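Local coordinates for toxin-antitoxin system toxin HepN family (Shewanella oneidensis MR-1, PDB 6M6U), which cleaves mRNA as the growth-arresting toxin of a type VII toxin-antitoxin system and is neutralised by its cognate antitoxin MntA, mostly through tri-AMPylation, at residues K8-I19 with N42-I53; Q67-L75 with S87-N98. One frame throughout, in Å; residues are numbered along the deposited sequence.

Contact 1. Residues K8-I19 with N42-I53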
loop_
_atom_site.group_PDB
_atom_site.type_symbol
_atom_site.label_atom_id
_atom_site.label_comp_id
_atom_site.label_asym_id
_atom_site.label_seq_id
_atom_site.Cartn_x
_atom_site.Cartn_y
_atom_site.Cartn_z
ATOM N N LYS B 8 -13.345 -39.062 26.455
ATOM C CA LYS B 8 -14.426 -39.202 25.484
ATOM C C LYS B 8 -15.148 -40.534 25.653
ATOM O O LYS B 8 -16.376 -40.601 25.509
ATOM C CB LYS B 8 -13.887 -39.052 24.062
ATOM C CG LYS B 8 -13.279 -37.687 23.769
ATOM C CD LYS B 8 -14.270 -36.560 24.017
ATOM C CE LYS B 8 -13.600 -35.200 23.853
ATOM N NZ LYS B 8 -14.545 -34.065 24.051
ATOM N N ILE B 9 -14.404 -41.606 25.955
ATOM C CA ILE B 9 -15.030 -42.882 26.306
ATOM C C ILE B 9 -15.986 -42.688 27.472
ATOM O O ILE B 9 -17.157 -43.081 27.412
ATOM C CB ILE B 9 -13.964 -43.941 26.641
ATOM C CG1 ILE B 9 -13.147 -44.327 25.406
ATOM C CG2 ILE B 9 -14.620 -45.173 27.257
ATOM C CD1 ILE B 9 -13.979 -44.696 24.211
ATOM N N ALA B 10 -15.497 -42.068 28.550
ATOM C CA ALA B 10 -16.328 -41.845 29.730
ATOM C C ALA B 10 -17.591 -41.065 29.384
ATOM O O ALA B 10 -18.671 -41.347 29.920
ATOM C CB ALA B 10 -15.525 -41.113 30.805
ATOM N N THR B 11 -17.480 -40.089 28.479
ATOM C CA THR B 11 -18.642 -39.284 28.112
ATOM C C THR B 11 -19.672 -40.106 27.347
ATOM O O THR B 11 -20.877 -39.985 27.600
ATOM C CB THR B 11 -18.195 -38.071 27.296
ATOM O OG1 THR B 11 -17.525 -37.150 28.164
ATOM C CG2 THR B 11 -19.386 -37.377 26.645
ATOM N N ILE B 12 -19.223 -40.947 26.411
ATOM C CA ILE B 12 -20.146 -41.815 25.682
ATOM C C ILE B 12 -20.914 -42.704 26.652
ATOM O O ILE B 12 -22.135 -42.865 26.543
ATOM C CB ILE B 12 -19.391 -42.649 24.632
ATOM C CG1 ILE B 12 -18.804 -41.739 23.555
ATOM C CG2 ILE B 12 -20.317 -43.691 24.011
ATOM C CD1 ILE B 12 -17.782 -42.409 22.668
ATOM N N LYS B 13 -20.208 -43.281 27.628
ATOM C CA LYS B 13 -20.864 -44.133 28.615
ATOM C C LYS B 13 -21.875 -43.347 29.440
ATOM O O LYS B 13 -23.035 -43.757 29.571
ATOM C CB LYS B 13 -19.824 -44.793 29.520
ATOM C CG LYS B 13 -19.081 -45.932 28.854
ATOM C CD LYS B 13 -17.900 -46.391 29.685
ATOM C CE LYS B 13 -17.228 -47.590 29.043
ATOM N NZ LYS B 13 -15.905 -47.884 29.661
ATOM N N ARG B 14 -21.453 -42.210 30.006
ATOM C CA ARG B 14 -22.370 -41.381 30.785
ATOM C C ARG B 14 -23.617 -41.029 29.988
ATOM O O ARG B 14 -24.727 -41.021 30.529
ATOM C CB ARG B 14 -21.681 -40.097 31.249
ATOM C CG ARG B 14 -20.921 -40.209 32.554
ATOM C CD ARG B 14 -20.757 -38.838 33.200
ATOM N NE ARG B 14 -20.510 -37.787 32.215
ATOM C CZ ARG B 14 -19.353 -37.607 31.580
ATOM N NH1 ARG B 14 -18.327 -38.413 31.819
ATOM N NH2 ARG B 14 -19.224 -36.622 30.700
ATOM N N CYS B 15 -23.455 -40.747 28.695
ATOM C CA CYS B 15 -24.588 -40.280 27.908
ATOM C C CYS B 15 -25.487 -41.418 27.434
ATOM O O CYS B 15 -26.691 -41.205 27.254
ATOM C CB CYS B 15 -24.094 -39.463 26.717
ATOM S SG CYS B 15 -23.235 -37.972 27.227
ATOM N N ILE B 16 -24.942 -42.622 27.223
ATOM C CA ILE B 16 -25.791 -43.767 26.886
ATOM C C ILE B 16 -26.673 -44.133 28.072
ATOM O O ILE B 16 -27.869 -44.421 27.915
ATOM C CB ILE B 16 -24.944 -44.971 26.434
ATOM C CG1 ILE B 16 -24.303 -44.704 25.073
ATOM C CG2 ILE B 16 -25.803 -46.229 26.353
ATOM C CD1 ILE B 16 -23.539 -45.888 24.536
ATOM N N LYS B 17 -26.097 -44.124 29.281
ATOM C CA LYS B 17 -26.909 -44.346 30.476
ATOM C C LYS B 17 -27.958 -43.254 30.639
ATOM O O LYS B 17 -29.098 -43.536 31.021
ATOM C CB LYS B 17 -26.028 -44.435 31.722
ATOM C CG LYS B 17 -25.065 -45.612 31.724
ATOM C CD LYS B 17 -24.836 -46.144 33.140
ATOM C CE LYS B 17 -24.027 -45.176 33.991
ATOM N NZ LYS B 17 -22.617 -45.036 33.513
ATOM N N ARG B 18 -27.595 -41.999 30.346
ATOM C CA ARG B 18 -28.581 -40.924 30.361
ATOM C C ARG B 18 -29.717 -41.198 29.381
ATOM O O ARG B 18 -30.874 -40.862 29.662
ATOM C CB ARG B 18 -27.911 -39.584 30.041
ATOM C CG ARG B 18 -27.177 -38.957 31.216
ATOM C CD ARG B 18 -28.151 -38.589 32.319
ATOM N NE ARG B 18 -29.131 -37.604 31.869
ATOM C CZ ARG B 18 -30.355 -37.479 32.374
ATOM N NH1 ARG B 18 -30.761 -38.287 33.345
ATOM N NH2 ARG B 18 -31.179 -36.552 31.903
ATOM N N ILE B 19 -29.417 -41.821 28.239
ATOM C CA ILE B 19 -30.458 -42.139 27.263
ATOM C C ILE B 19 -31.316 -43.299 27.755
ATOM O O ILE B 19 -32.550 -43.246 27.693
ATOM C CB ILE B 19 -29.842 -42.444 25.885
ATOM C CG1 ILE B 19 -29.280 -41.168 25.250
ATOM C CG2 ILE B 19 -30.872 -43.098 24.964
ATOM C CD1 ILE B 19 -28.036 -41.387 24.413
ATOM N N ASN B 42 -28.437 -36.203 24.291
ATOM C CA ASN B 42 -27.418 -37.162 24.689
ATOM C C ASN B 42 -26.964 -38.038 23.525
ATOM O O ASN B 42 -25.835 -38.537 23.548
ATOM C CB ASN B 42 -27.924 -38.008 25.856
ATOM C CG ASN B 42 -27.855 -37.267 27.183
ATOM O OD1 ASN B 42 -26.768 -37.003 27.707
ATOM N ND2 ASN B 42 -29.018 -36.924 27.734
ATOM N N LEU B 43 -27.805 -38.233 22.505
ATOM C CA LEU B 43 -27.315 -38.840 21.271
ATOM C C LEU B 43 -26.274 -37.946 20.607
ATOM O O LEU B 43 -25.215 -38.420 20.175
ATOM C CB LEU B 43 -28.473 -39.111 20.313
ATOM C CG LEU B 43 -29.193 -40.444 20.508
ATOM C CD1 LEU B 43 -30.387 -40.561 19.567
ATOM C CD2 LEU B 43 -28.222 -41.604 20.312
ATOM N N GLN B 44 -26.564 -36.644 20.522
ATOM C CA GLN B 44 -25.613 -35.698 19.949
ATOM C C GLN B 44 -24.286 -35.732 20.698
ATOM O O GLN B 44 -23.214 -35.779 20.084
ATOM C CB GLN B 44 -26.207 -34.292 19.973
ATOM C CG GLN B 44 -25.215 -33.200 19.631
ATOM C CD GLN B 44 -25.868 -31.842 19.560
ATOM O OE1 GLN B 44 -26.425 -31.466 18.531
ATOM N NE2 GLN B 44 -25.818 -31.099 20.664
ATOM N N ARG B 45 -24.343 -35.711 22.032
ATOM C CA ARG B 45 -23.124 -35.757 22.834
ATOM C C ARG B 45 -22.356 -37.050 22.591
ATOM O O ARG B 45 -21.120 -37.041 22.513
ATOM C CB ARG B 45 -23.473 -35.595 24.314
ATOM C CG ARG B 45 -24.004 -34.212 24.657
ATOM C CD ARG B 45 -24.590 -34.148 26.043
ATOM N NE ARG B 45 -24.767 -32.751 26.464
ATOM C CZ ARG B 45 -25.437 -32.350 27.551
ATOM N NH1 ARG B 45 -26.006 -33.247 28.339
ATOM N NH2 ARG B 45 -25.508 -31.055 27.831
ATOM N N CYS B 46 -23.069 -38.174 22.472
ATOM C CA CYS B 46 -22.418 -39.427 22.094
ATOM C C CYS B 46 -21.743 -39.307 20.735
ATOM O O CYS B 46 -20.607 -39.760 20.558
ATOM C CB CYS B 46 -23.432 -40.572 22.075
ATOM S SG CYS B 46 -23.927 -41.186 23.693
ATOM N N CYS B 47 -22.433 -38.712 19.758
ATOM C CA CYS B 47 -21.853 -38.569 18.427
ATOM C C CYS B 47 -20.628 -37.667 18.456
ATOM O O CYS B 47 -19.604 -37.980 17.838
ATOM C CB CYS B 47 -22.895 -38.024 17.449
ATOM S SG CYS B 47 -24.172 -39.207 16.979
ATOM N N GLU B 48 -20.706 -36.546 19.179
ATOM C CA GLU B 48 -19.572 -35.631 19.228
ATOM C C GLU B 48 -18.384 -36.266 19.935
ATOM O O GLU B 48 -17.233 -36.043 19.545
ATOM C CB GLU B 48 -19.976 -34.323 19.906
ATOM C CG GLU B 48 -20.841 -33.434 19.027
ATOM C CD GLU B 48 -20.110 -32.962 17.779
ATOM O OE1 GLU B 48 -18.902 -32.646 17.871
ATOM O OE2 GLU B 48 -20.742 -32.919 16.702
ATOM N N ALA B 49 -18.639 -37.073 20.965
ATOM C CA ALA B 49 -17.539 -37.768 21.623
ATOM C C ALA B 49 -16.899 -38.791 20.690
ATOM O O ALA B 49 -15.671 -38.944 20.678
ATOM C CB ALA B 49 -18.030 -38.428 22.910
ATOM N N CYS B 50 -17.709 -39.487 19.885
ATOM C CA CYS B 50 -17.152 -40.419 18.907
ATOM C C CYS B 50 -16.374 -39.688 17.825
ATOM O O CYS B 50 -15.302 -40.141 17.408
ATOM C CB CYS B 50 -18.263 -41.252 18.273
ATOM S SG CYS B 50 -18.962 -42.520 19.344
ATOM N N ILE B 51 -16.911 -38.562 17.348
ATOM C CA ILE B 51 -16.242 -37.794 16.308
ATOM C C ILE B 51 -14.926 -37.224 16.825
ATOM O O ILE B 51 -13.918 -37.204 16.106
ATOM C CB ILE B 51 -17.184 -36.696 15.785
ATOM C CG1 ILE B 51 -18.351 -37.337 15.027
ATOM C CG2 ILE B 51 -16.434 -35.704 14.895
ATOM C CD1 ILE B 51 -19.507 -36.403 14.788
ATOM N N ASP B 52 -14.903 -36.769 18.081
ATOM C CA ASP B 52 -13.670 -36.227 18.641
ATOM C C ASP B 52 -12.586 -37.294 18.718
ATOM O O ASP B 52 -11.409 -37.010 18.469
ATOM C CB ASP B 52 -13.927 -35.627 20.024
ATOM C CG ASP B 52 -14.740 -34.343 19.967
ATOM O OD1 ASP B 52 -14.952 -33.808 18.855
ATOM O OD2 ASP B 52 -15.163 -33.867 21.044
ATOM N N ILE B 53 -12.962 -38.526 19.068
ATOM C CA ILE B 53 -12.012 -39.635 19.047
ATOM C C ILE B 53 -11.470 -39.836 17.639
ATOM O O ILE B 53 -10.258 -39.969 17.429
ATOM C CB ILE B 53 -12.676 -40.920 19.576
ATOM C CG1 ILE B 53 -12.923 -40.822 21.081
ATOM C CG2 ILE B 53 -11.843 -42.146 19.224
ATOM C CD1 ILE B 53 -13.975 -41.786 21.576
#
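K8 reaches across the A49-I53 turn, from I53 to D52. Its CB rests 3.6 Å from I53 CG1, CG still brushes I53 and the carbonyl of A49, and CD and CE pass D52 CB. A bend at chi2 (-57°) turns the chain across the partner helix; beyond it the chain is extended, and K8 NZ ends in a salt bridge to D52 OD2 (3.1 Å), taking the lone pair that faces away from the other carboxylate oxygen. Further in, the two helices run antiparallel at an axis distance of 8.7 Å and interlock by knobs into holes. I12 enters among C46, A49, C50 and I53, its CG1 3.5 Å from A49 CB and its CD1 3.5 Å from C50 SG. In return C46 sits among I12, C15, I16 and I19, with C46 SG 3.5 Å from C15 CB. At the other end I19 CG1 packs on N42 CB at 3.5 Å, while N42 ND2 donates to S38 O in its own helix. The hold between the helices is thus mainly apolar, isoleucines fitting against cysteines and an alanine, with one ion pair across it at K8; R18 spends its charge on D37 of the second toxin subunit, so this end also borders the subunit interface.

Contact 2. Residues Q67-L75 with S87-N98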
loop_
_atom_site.group_PDB
_atom_site.type_symbol
_atom_site.label_atom_id
_atom_site.label_comp_id
_atom_site.label_asym_id
_atom_site.label_seq_id
_atom_site.Cartn_x
_atom_site.Cartn_y
_atom_site.Cartn_z
ATOM N N GLN B 67 -12.539 -34.392 5.814
ATOM C CA GLN B 67 -13.325 -33.367 5.133
ATOM C C GLN B 67 -14.659 -33.098 5.818
ATOM O O GLN B 67 -15.319 -32.111 5.476
ATOM C CB GLN B 67 -13.570 -33.774 3.676
ATOM C CG GLN B 67 -12.367 -34.409 2.992
ATOM C CD GLN B 67 -12.499 -34.442 1.478
ATOM O OE1 GLN B 67 -13.080 -35.376 0.912
ATOM N NE2 GLN B 67 -11.948 -33.423 0.816
ATOM N N SER B 68 -15.066 -33.947 6.759
ATOM C CA SER B 68 -16.321 -33.809 7.490
ATOM C C SER B 68 -16.286 -34.798 8.647
ATOM O O SER B 68 -15.378 -35.626 8.751
ATOM C CB SER B 68 -17.534 -34.063 6.593
ATOM O OG SER B 68 -17.590 -35.420 6.190
ATOM N N SER B 69 -17.289 -34.700 9.521
ATOM C CA SER B 69 -17.350 -35.608 10.659
ATOM C C SER B 69 -17.477 -37.058 10.200
ATOM O O SER B 69 -16.829 -37.951 10.757
ATOM C CB SER B 69 -18.506 -35.216 11.578
ATOM O OG SER B 69 -19.681 -34.935 10.838
ATOM N N ARG B 70 -18.287 -37.309 9.165
ATOM C CA ARG B 70 -18.427 -38.667 8.644
ATOM C C ARG B 70 -17.157 -39.130 7.952
ATOM O O ARG B 70 -16.733 -40.279 8.124
ATOM C CB ARG B 70 -19.595 -38.747 7.666
ATOM C CG ARG B 70 -20.956 -38.632 8.296
ATOM C CD ARG B 70 -21.744 -37.573 7.565
ATOM N NE ARG B 70 -23.180 -37.804 7.642
ATOM C CZ ARG B 70 -24.089 -36.913 7.268
ATOM N NH1 ARG B 70 -23.706 -35.733 6.800
ATOM N NH2 ARG B 70 -25.381 -37.198 7.363
ATOM N N ASP B 71 -16.552 -38.259 7.142
ATOM C CA ASP B 71 -15.284 -38.584 6.505
ATOM C C ASP B 71 -14.217 -38.967 7.519
ATOM O O ASP B 71 -13.263 -39.673 7.169
ATOM C CB ASP B 71 -14.802 -37.398 5.668
ATOM C CG ASP B 71 -13.643 -37.758 4.759
ATOM O OD1 ASP B 71 -12.683 -36.962 4.673
ATOM O OD2 ASP B 71 -13.682 -38.835 4.122
ATOM N N SER B 72 -14.359 -38.522 8.770
ATOM C CA SER B 72 -13.414 -38.918 9.807
ATOM C C SER B 72 -13.580 -40.386 10.170
ATOM O O SER B 72 -12.593 -41.073 10.454
ATOM C CB SER B 72 -13.588 -38.035 11.039
ATOM O OG SER B 72 -12.498 -38.200 11.925
ATOM N N PHE B 73 -14.822 -40.882 10.186
ATOM C CA PHE B 73 -15.033 -42.319 10.346
ATOM C C PHE B 73 -14.581 -43.075 9.105
ATOM O O PHE B 73 -14.003 -44.163 9.212
ATOM C CB PHE B 73 -16.504 -42.620 10.641
ATOM C CG PHE B 73 -16.979 -42.091 11.958
ATOM C CD1 PHE B 73 -16.354 -42.468 13.135
ATOM C CD2 PHE B 73 -18.053 -41.222 12.023
ATOM C CE1 PHE B 73 -16.789 -41.985 14.354
ATOM C CE2 PHE B 73 -18.496 -40.738 13.239
ATOM C CZ PHE B 73 -17.863 -41.122 14.408
ATOM N N THR B 74 -14.844 -42.514 7.921
ATOM C CA THR B 74 -14.409 -43.152 6.683
ATOM C C THR B 74 -12.903 -43.381 6.680
ATOM O O THR B 74 -12.436 -44.463 6.307
ATOM C CB THR B 74 -14.826 -42.306 5.480
ATOM O OG1 THR B 74 -16.255 -42.232 5.416
ATOM C CG2 THR B 74 -14.299 -42.909 4.190
ATOM N N LEU B 75 -12.125 -42.382 7.116
ATOM C CA LEU B 75 -10.671 -42.520 7.120
ATOM C C LEU B 75 -10.211 -43.598 8.096
ATOM O O LEU B 75 -9.237 -44.310 7.827
ATOM C CB LEU B 75 -10.003 -41.186 7.451
ATOM C CG LEU B 75 -10.074 -40.087 6.381
ATOM C CD1 LEU B 75 -9.316 -38.844 6.834
ATOM C CD2 LEU B 75 -9.525 -40.581 5.046
ATOM N N SER B 87 -18.202 -48.375 10.692
ATOM C CA SER B 87 -18.047 -47.046 10.111
ATOM C C SER B 87 -19.365 -46.541 9.541
ATOM O O SER B 87 -19.757 -45.390 9.772
ATOM C CB SER B 87 -16.969 -47.075 9.025
ATOM O OG SER B 87 -17.007 -45.897 8.232
ATOM N N ASP B 88 -20.071 -47.395 8.798
ATOM C CA ASP B 88 -21.306 -46.970 8.146
ATOM C C ASP B 88 -22.410 -46.694 9.159
ATOM O O ASP B 88 -23.213 -45.772 8.972
ATOM C CB ASP B 88 -21.750 -48.025 7.135
ATOM C CG ASP B 88 -20.910 -48.008 5.872
ATOM O OD1 ASP B 88 -19.817 -47.400 5.887
ATOM O OD2 ASP B 88 -21.342 -48.604 4.863
ATOM N N ASN B 89 -22.464 -47.474 10.241
ATOM C CA ASN B 89 -23.489 -47.255 11.258
ATOM C C ASN B 89 -23.254 -45.947 11.999
ATOM O O ASN B 89 -24.191 -45.171 12.223
ATOM C CB ASN B 89 -23.527 -48.430 12.236
ATOM C CG ASN B 89 -24.283 -49.623 11.683
ATOM O OD1 ASN B 89 -25.073 -49.495 10.744
ATOM N ND2 ASN B 89 -24.052 -50.792 12.272
ATOM N N LEU B 90 -22.004 -45.688 12.399
ATOM C CA LEU B 90 -21.683 -44.424 13.051
ATOM C C LEU B 90 -22.014 -43.243 12.149
ATOM O O LEU B 90 -22.500 -42.209 12.621
ATOM C CB LEU B 90 -20.206 -44.393 13.450
ATOM C CG LEU B 90 -19.732 -45.434 14.458
ATOM C CD1 LEU B 90 -18.253 -45.259 14.702
ATOM C CD2 LEU B 90 -20.508 -45.332 15.758
ATOM N N LYS B 91 -21.775 -43.383 10.842
ATOM C CA LYS B 91 -22.049 -42.281 9.927
ATOM C C LYS B 91 -23.543 -42.004 9.800
ATOM O O LYS B 91 -23.942 -40.839 9.671
ATOM C CB LYS B 91 -21.423 -42.562 8.558
ATOM C CG LYS B 91 -19.901 -42.431 8.558
ATOM C CD LYS B 91 -19.260 -43.087 7.343
ATOM C CE LYS B 91 -19.729 -42.444 6.047
ATOM N NZ LYS B 91 -19.080 -43.051 4.844
ATOM N N LYS B 92 -24.394 -43.039 9.847
ATOM C CA LYS B 92 -25.833 -42.779 9.800
ATOM C C LYS B 92 -26.373 -42.338 11.159
ATOM O O LYS B 92 -27.420 -41.674 11.218
ATOM C CB LYS B 92 -26.599 -43.999 9.258
ATOM C CG LYS B 92 -26.212 -45.361 9.797
ATOM C CD LYS B 92 -26.814 -46.467 8.928
ATOM C CE LYS B 92 -28.257 -46.168 8.542
ATOM N NZ LYS B 92 -29.195 -46.455 9.664
ATOM N N MET B 93 -25.676 -42.676 12.250
ATOM C CA MET B 93 -25.958 -42.032 13.529
ATOM C C MET B 93 -25.828 -40.516 13.423
ATOM O O MET B 93 -26.726 -39.771 13.840
ATOM C CB MET B 93 -25.017 -42.557 14.603
ATOM C CG MET B 93 -25.322 -43.948 15.087
ATOM S SD MET B 93 -26.550 -43.896 16.400
ATOM C CE MET B 93 -26.014 -45.286 17.389
ATOM N N VAL B 94 -24.699 -40.042 12.882
ATOM C CA VAL B 94 -24.490 -38.609 12.688
ATOM C C VAL B 94 -25.620 -38.015 11.859
ATOM O O VAL B 94 -26.152 -36.945 12.182
ATOM C CB VAL B 94 -23.119 -38.352 12.032
ATOM C CG1 VAL B 94 -22.907 -36.862 11.819
ATOM C CG2 VAL B 94 -21.999 -38.941 12.878
ATOM N N GLY B 95 -26.003 -38.698 10.779
ATOM C CA GLY B 95 -27.091 -38.202 9.954
ATOM C C GLY B 95 -28.394 -38.092 10.720
ATOM O O GLY B 95 -29.152 -37.133 10.542
ATOM N N LEU B 96 -28.672 -39.071 11.585
ATOM C CA LEU B 96 -29.863 -38.996 12.423
ATOM C C LEU B 96 -29.761 -37.845 13.414
ATOM O O LEU B 96 -30.755 -37.154 13.675
ATOM C CB LEU B 96 -30.073 -40.315 13.161
ATOM C CG LEU B 96 -31.309 -40.349 14.064
ATOM C CD1 LEU B 96 -32.573 -40.102 13.248
ATOM C CD2 LEU B 96 -31.395 -41.675 14.814
ATOM N N ARG B 97 -28.568 -37.629 13.977
ATOM C CA ARG B 97 -28.365 -36.490 14.865
ATOM C C ARG B 97 -28.711 -35.185 14.161
ATOM O O ARG B 97 -29.436 -34.347 14.709
ATOM C CB ARG B 97 -26.923 -36.460 15.377
ATOM C CG ARG B 97 -26.531 -35.138 16.038
ATOM C CD ARG B 97 -25.623 -34.312 15.134
ATOM N NE ARG B 97 -24.215 -34.521 15.454
ATOM C CZ ARG B 97 -23.207 -34.125 14.686
ATOM N NH1 ARG B 97 -23.440 -33.507 13.535
ATOM N NH2 ARG B 97 -21.956 -34.355 15.065
ATOM N N ASN B 98 -28.208 -35.006 12.934
ATOM C CA ASN B 98 -28.479 -33.780 12.188
ATOM C C ASN B 98 -29.975 -33.561 12.005
ATOM O O ASN B 98 -30.466 -32.437 12.152
ATOM C CB ASN B 98 -27.779 -33.818 10.827
ATOM C CG ASN B 98 -26.267 -33.715 10.940
ATOM O OD1 ASN B 98 -25.737 -33.301 11.971
ATOM N ND2 ASN B 98 -25.565 -34.084 9.871
#
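T74 OG1 receives a hydrogen bond from K91 NZ at 3.0 Å and itself gives a long, weak one to R70 O. Because the K91 chain bends at chi3 (61°), its ammonium reaches T74 while K91 CG stays against R70 CB, 3.8 Å away. The two helices are almost exactly antiparallel (174°), and two knobs of 67-75 lock into S87-N98. F73 is the inner one, held among S87, L90, K91 and V94. L90 CB stands over the centre of the F73 ring, 4.0 Å from its centroid and 6° off the normal, a CH-pi contact; L90 CD1 comes within 3.6 Å of F73 CE1, and V94 CG2 meets the ring edge at F73 CE2. R70 is the outer knob, among K91, V94, G95 and N98. Its guanidinium has K91 O near its plane at the edge and N98 ND2 over one face, the amide plane standing nearly perpendicular, and R70 NH2 lies 3.3 Å from G95 CA, close to the bare backbone. N98 belongs to the RX(4)HXY motif, and N98 OD1 accepts from NH1 of R97, probably an active-site residue, at 2.8 Å. V94 CG1 lies over one face of the R97 guanidinium, displaced toward its rim. With F73 on the buried side and the charged chains of R70 and K91 on the more exposed side, the contact shares V94 and N98 with the surroundings of R97, consistent with a second-shell part in orienting that arginine.

From the N terminus, helix 3-23 turns back through a loop onto helix 33-60, and contact 1 closes this first antiparallel hairpin. The chain then passes to helix 69-78, and a shorter loop brings helix 84-102 back against it in contact 2. The two closed loops neither nest nor cross: they follow in series, with the centres of the contacts about 14 Å apart. Helix 33-60 joins them, turning one side to helix 3-23 and another to the second hairpin, where I51 packs on S69, F73 and R97, and E48 forms a salt bridge with R97. The all-helical core is thereby tied to the RX(4)HXY motif, beside the antitoxin chain, whose H113 also reaches E48.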